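Local coordinates for protein probable glutathione S-transferase (Bordetella bronchiseptica RB50, PDB 3H1N) that is probably a glutathione S-transferase, an enzyme that would conjugate the thiol of glutathione to electrophilic substrates, at residues G29-A43 / E225-F238. Residues are numbered along the deposited sequence; the frame is centred on the assembly and turned at random.
Sequences GIPGRGEFVRLALEA and ELRGYLASDRRLPF
The interface between the N-terminal thioredoxin-like domain and the helical C-terminal domain of a glutathione S-transferase fold is illustrated here by Tyr229, which drops as a knob among Glu35, Arg38, Leu39 and Glu42 of helix 34-43. With its CG anti to the backbone N (chi1 174°), the ring crosses Arg38, Leu39 and Glu42 at about a right angle, and its hydroxyl meets Glu35 coming from the opposite direction. There Tyr229 OH donates a very short hydrogen bond, 2.5 Å, to Glu35 OE2, which lies in the ring plane. The other carboxylate oxygen, Glu35 OE1, takes both NE and NH1 of Arg38, whose NH2 turns to Asp50. Glu42 CG sits over one ring face, a CH-pi contact 3.9 Å from the Tyr229 centroid, while Arg235 CB lies over the opposite one. Bent at chi2 (-84°), Glu42 meets Arg234 side-on in a two-pronged salt bridge: Arg234 NE to Glu42 OE1 at 2.9 Å, nearly straight at 168°, and Arg234 NH2 to Glu42 OE2. Tyr48 OH also hydrogen-bonds to Glu42 OE1. Farther along the helix, Ala43 CB packs 3.7 Å from Leu226 CG. Beyond the other end, Pro31 CG comes unusually close to Leu236 O, and water bridges Gly29 O to Pro237 O. A second water joins Glu35 OE1 to Arg234 O and Leu236 N. With a group over each face, offset toward the rim, and its hydroxyl bonded, the tyrosine ring has little freedom to turn, and the buried Glu35 carboxylate, gripped by arginine, tyrosine and water, is probably stabilised as the anion.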
# COMPACT_ATOMS: atom_id res chain seq x y z
N GLY B 29 -23.15 -0.43 0.07
CA GLY B 29 -23.49 -0.39 1.50
C GLY B 29 -22.63 0.48 2.40
O GLY B 29 -23.14 1.07 3.36
N ILE B 30 -21.33 0.54 2.11
CA ILE B 30 -20.35 1.31 2.88
C ILE B 30 -19.54 2.19 1.90
O ILE B 30 -19.41 1.81 0.72
CB ILE B 30 -19.37 0.35 3.64
CG1 ILE B 30 -18.65 -0.58 2.66
CG2 ILE B 30 -20.13 -0.44 4.71
CD1 ILE B 30 -17.39 -1.30 3.20
N PRO B 31 -19.01 3.35 2.36
CA PRO B 31 -18.13 4.10 1.45
C PRO B 31 -16.86 3.29 1.18
O PRO B 31 -16.46 3.15 0.03
CB PRO B 31 -17.82 5.39 2.23
CG PRO B 31 -18.96 5.52 3.22
CD PRO B 31 -19.31 4.10 3.59
N GLY B 32 -16.27 2.74 2.24
CA GLY B 32 -15.12 1.81 2.12
C GLY B 32 -13.94 2.32 1.30
O GLY B 32 -13.71 3.52 1.19
N ARG B 33 -13.16 1.40 0.72
CA ARG B 33 -12.01 1.74 -0.11
C ARG B 33 -12.44 2.39 -1.44
O ARG B 33 -11.69 3.17 -2.03
CB ARG B 33 -11.17 0.49 -0.40
CG ARG B 33 -10.78 -0.31 0.83
CD ARG B 33 -9.89 -1.50 0.49
NE ARG B 33 -9.42 -2.20 1.69
CZ ARG B 33 -8.91 -3.43 1.69
NH1 ARG B 33 -8.83 -4.11 0.55
NH2 ARG B 33 -8.50 -3.99 2.82
N GLY B 34 -13.63 2.03 -1.90
CA GLY B 34 -14.13 2.51 -3.18
C GLY B 34 -14.32 4.02 -3.17
O GLY B 34 -14.19 4.67 -4.20
N GLU B 35 -14.61 4.58 -1.99
CA GLU B 35 -14.82 6.01 -1.84
C GLU B 35 -13.65 6.87 -2.30
O GLU B 35 -13.86 7.95 -2.84
CB GLU B 35 -15.22 6.36 -0.40
CG GLU B 35 -15.88 7.72 -0.24
CD GLU B 35 -17.20 7.86 -1.01
OE1 GLU B 35 -17.80 6.84 -1.43
OE2 GLU B 35 -17.63 9.00 -1.20
N PHE B 36 -12.41 6.39 -2.12
CA PHE B 36 -11.25 7.15 -2.59
C PHE B 36 -11.27 7.30 -4.11
O PHE B 36 -10.98 8.37 -4.66
CB PHE B 36 -9.94 6.52 -2.11
CG PHE B 36 -9.76 6.54 -0.62
CD1 PHE B 36 -9.26 7.68 0.03
CD2 PHE B 36 -10.07 5.42 0.15
CE1 PHE B 36 -9.08 7.69 1.41
CE2 PHE B 36 -9.90 5.42 1.55
CZ PHE B 36 -9.40 6.57 2.18
N VAL B 37 -11.68 6.24 -4.79
CA VAL B 37 -11.77 6.25 -6.25
C VAL B 37 -12.95 7.11 -6.71
O VAL B 37 -12.81 7.94 -7.63
CB VAL B 37 -11.84 4.81 -6.83
CG1 VAL B 37 -11.98 4.84 -8.35
CG2 VAL B 37 -10.62 4.03 -6.42
N ARG B 38 -14.09 6.93 -6.04
CA ARG B 38 -15.33 7.61 -6.38
C ARG B 38 -15.17 9.13 -6.26
O ARG B 38 -15.67 9.87 -7.11
CB ARG B 38 -16.45 7.11 -5.45
CG ARG B 38 -17.87 7.35 -5.91
CD ARG B 38 -18.82 6.22 -5.46
NE ARG B 38 -18.47 5.76 -4.12
CZ ARG B 38 -18.22 4.50 -3.78
NH1 ARG B 38 -17.87 4.23 -2.53
NH2 ARG B 38 -18.36 3.51 -4.65
N LEU B 39 -14.49 9.60 -5.21
CA LEU B 39 -14.23 11.04 -5.06
C LEU B 39 -13.44 11.62 -6.24
O LEU B 39 -13.77 12.66 -6.76
CB LEU B 39 -13.52 11.35 -3.73
CG LEU B 39 -14.39 11.29 -2.47
CD1 LEU B 39 -13.51 11.24 -1.23
CD2 LEU B 39 -15.37 12.46 -2.40
N ALA B 40 -12.39 10.92 -6.66
CA ALA B 40 -11.58 11.38 -7.78
C ALA B 40 -12.35 11.42 -9.10
O ALA B 40 -12.21 12.38 -9.88
CB ALA B 40 -10.33 10.51 -7.92
N LEU B 41 -13.16 10.39 -9.38
CA LEU B 41 -13.92 10.31 -10.63
C LEU B 41 -14.98 11.40 -10.63
O LEU B 41 -15.21 12.05 -11.65
CB LEU B 41 -14.60 8.95 -10.79
CG LEU B 41 -13.70 7.72 -10.94
CD1 LEU B 41 -14.51 6.43 -10.70
CD2 LEU B 41 -13.02 7.74 -12.31
N GLU B 42 -15.60 11.59 -9.47
CA GLU B 42 -16.65 12.61 -9.33
C GLU B 42 -16.09 14.04 -9.49
O GLU B 42 -16.61 14.84 -10.29
CB GLU B 42 -17.38 12.45 -7.99
CG GLU B 42 -18.26 11.18 -7.88
CD GLU B 42 -19.67 11.34 -8.47
OE1 GLU B 42 -20.40 10.32 -8.58
OE2 GLU B 42 -20.06 12.46 -8.84
N ALA B 43 -15.04 14.36 -8.73
CA ALA B 43 -14.44 15.69 -8.77
C ALA B 43 -13.74 15.98 -10.10
O ALA B 43 -13.81 17.09 -10.61
CB ALA B 43 -13.48 15.89 -7.60
N GLU B 225 -16.74 21.35 -7.69
CA GLU B 225 -16.80 20.08 -8.40
C GLU B 225 -17.21 18.88 -7.53
O GLU B 225 -17.54 17.82 -8.07
CB GLU B 225 -15.50 19.79 -9.18
CG GLU B 225 -14.20 19.84 -8.38
CD GLU B 225 -13.59 21.23 -8.36
OE1 GLU B 225 -12.45 21.40 -8.83
OE2 GLU B 225 -14.27 22.16 -7.89
N LEU B 226 -17.19 19.04 -6.20
CA LEU B 226 -17.71 17.99 -5.32
C LEU B 226 -19.08 18.29 -4.74
O LEU B 226 -19.69 17.42 -4.12
CB LEU B 226 -16.71 17.61 -4.21
CG LEU B 226 -15.61 16.62 -4.61
CD1 LEU B 226 -14.64 16.47 -3.45
CD2 LEU B 226 -16.19 15.26 -5.03
N ARG B 227 -19.58 19.52 -4.94
CA ARG B 227 -20.83 19.95 -4.31
C ARG B 227 -21.99 18.99 -4.57
O ARG B 227 -22.67 18.55 -3.63
CB ARG B 227 -21.19 21.38 -4.77
CG ARG B 227 -22.28 22.10 -3.95
CD ARG B 227 -21.78 22.57 -2.58
NE ARG B 227 -20.50 23.28 -2.63
CZ ARG B 227 -20.36 24.60 -2.78
NH1 ARG B 227 -19.14 25.12 -2.81
NH2 ARG B 227 -21.43 25.39 -2.89
N GLY B 228 -22.23 18.69 -5.85
CA GLY B 228 -23.31 17.81 -6.27
C GLY B 228 -23.20 16.44 -5.64
O GLY B 228 -24.16 15.96 -5.03
N TYR B 229 -22.01 15.83 -5.77
CA TYR B 229 -21.74 14.48 -5.24
C TYR B 229 -21.96 14.33 -3.72
O TYR B 229 -22.60 13.38 -3.26
CB TYR B 229 -20.33 13.98 -5.61
CG TYR B 229 -20.02 12.66 -4.94
CD1 TYR B 229 -19.06 12.57 -3.94
CD2 TYR B 229 -20.75 11.50 -5.27
CE1 TYR B 229 -18.78 11.34 -3.30
CE2 TYR B 229 -20.48 10.28 -4.64
CZ TYR B 229 -19.52 10.21 -3.66
OH TYR B 229 -19.30 8.99 -3.04
N LEU B 230 -21.44 15.28 -2.95
CA LEU B 230 -21.50 15.20 -1.49
C LEU B 230 -22.92 15.42 -0.96
O LEU B 230 -23.20 15.07 0.19
CB LEU B 230 -20.51 16.17 -0.84
CG LEU B 230 -19.02 15.97 -1.15
CD1 LEU B 230 -18.20 17.15 -0.65
CD2 LEU B 230 -18.48 14.64 -0.59
N ALA B 231 -23.80 15.93 -1.80
CA ALA B 231 -25.20 16.17 -1.44
C ALA B 231 -26.14 15.14 -2.08
O ALA B 231 -27.35 15.21 -1.91
CB ALA B 231 -25.61 17.59 -1.82
N SER B 232 -25.56 14.19 -2.81
CA SER B 232 -26.33 13.20 -3.58
C SER B 232 -26.60 11.92 -2.78
O SER B 232 -26.05 11.73 -1.69
CB SER B 232 -25.57 12.84 -4.86
OG SER B 232 -24.43 12.04 -4.53
N ASP B 233 -27.43 11.05 -3.35
CA ASP B 233 -27.65 9.70 -2.83
C ASP B 233 -26.47 8.79 -3.08
O ASP B 233 -26.40 7.68 -2.55
CB ASP B 233 -28.89 9.08 -3.49
CG ASP B 233 -30.16 9.82 -3.14
OD1 ASP B 233 -30.13 10.63 -2.19
OD2 ASP B 233 -31.19 9.59 -3.81
N ARG B 234 -25.54 9.25 -3.92
CA ARG B 234 -24.36 8.45 -4.27
C ARG B 234 -23.30 8.41 -3.16
O ARG B 234 -22.42 7.54 -3.17
CB ARG B 234 -23.74 8.96 -5.58
CG ARG B 234 -24.70 8.92 -6.77
CD ARG B 234 -23.95 9.16 -8.09
NE ARG B 234 -23.23 10.44 -8.13
CZ ARG B 234 -23.81 11.64 -8.13
NH1 ARG B 234 -25.13 11.74 -8.09
NH2 ARG B 234 -23.08 12.74 -8.17
N ARG B 235 -23.36 9.38 -2.25
CA ARG B 235 -22.47 9.45 -1.11
C ARG B 235 -23.07 8.69 0.06
O ARG B 235 -23.99 9.17 0.72
CB ARG B 235 -22.22 10.92 -0.73
CG ARG B 235 -21.20 11.12 0.38
CD ARG B 235 -21.57 12.32 1.24
NE ARG B 235 -20.48 12.73 2.12
CZ ARG B 235 -20.52 13.81 2.90
NH1 ARG B 235 -21.60 14.58 2.91
NH2 ARG B 235 -19.48 14.12 3.66
N LEU B 236 -22.56 7.48 0.32
CA LEU B 236 -23.07 6.66 1.42
C LEU B 236 -22.45 7.12 2.75
O LEU B 236 -21.25 7.43 2.79
CB LEU B 236 -22.73 5.18 1.17
CG LEU B 236 -23.38 4.53 -0.06
CD1 LEU B 236 -23.04 3.04 -0.13
CD2 LEU B 236 -24.86 4.72 -0.05
N PRO B 237 -23.25 7.15 3.83
CA PRO B 237 -22.67 7.49 5.13
C PRO B 237 -21.80 6.35 5.67
O PRO B 237 -21.94 5.20 5.23
CB PRO B 237 -23.89 7.69 6.02
CG PRO B 237 -24.92 6.78 5.44
CD PRO B 237 -24.65 6.71 3.95
N PHE B 238 -20.90 6.66 6.61
CA PHE B 238 -20.13 5.62 7.28
C PHE B 238 -21.09 4.76 8.09
O PHE B 238 -22.16 5.22 8.50
CB PHE B 238 -19.07 6.22 8.21
CG PHE B 238 -18.11 7.16 7.53
CD1 PHE B 238 -17.11 6.67 6.70
CD2 PHE B 238 -18.20 8.54 7.73
CE1 PHE B 238 -16.21 7.53 6.06
CE2 PHE B 238 -17.29 9.42 7.11
CZ PHE B 238 -16.30 8.91 6.27
O HOH W 1 -23.81 3.46 4.42
O HOH W 2 -20.58 6.56 -1.54
O HOH W 3 -17.67 17.69 -10.70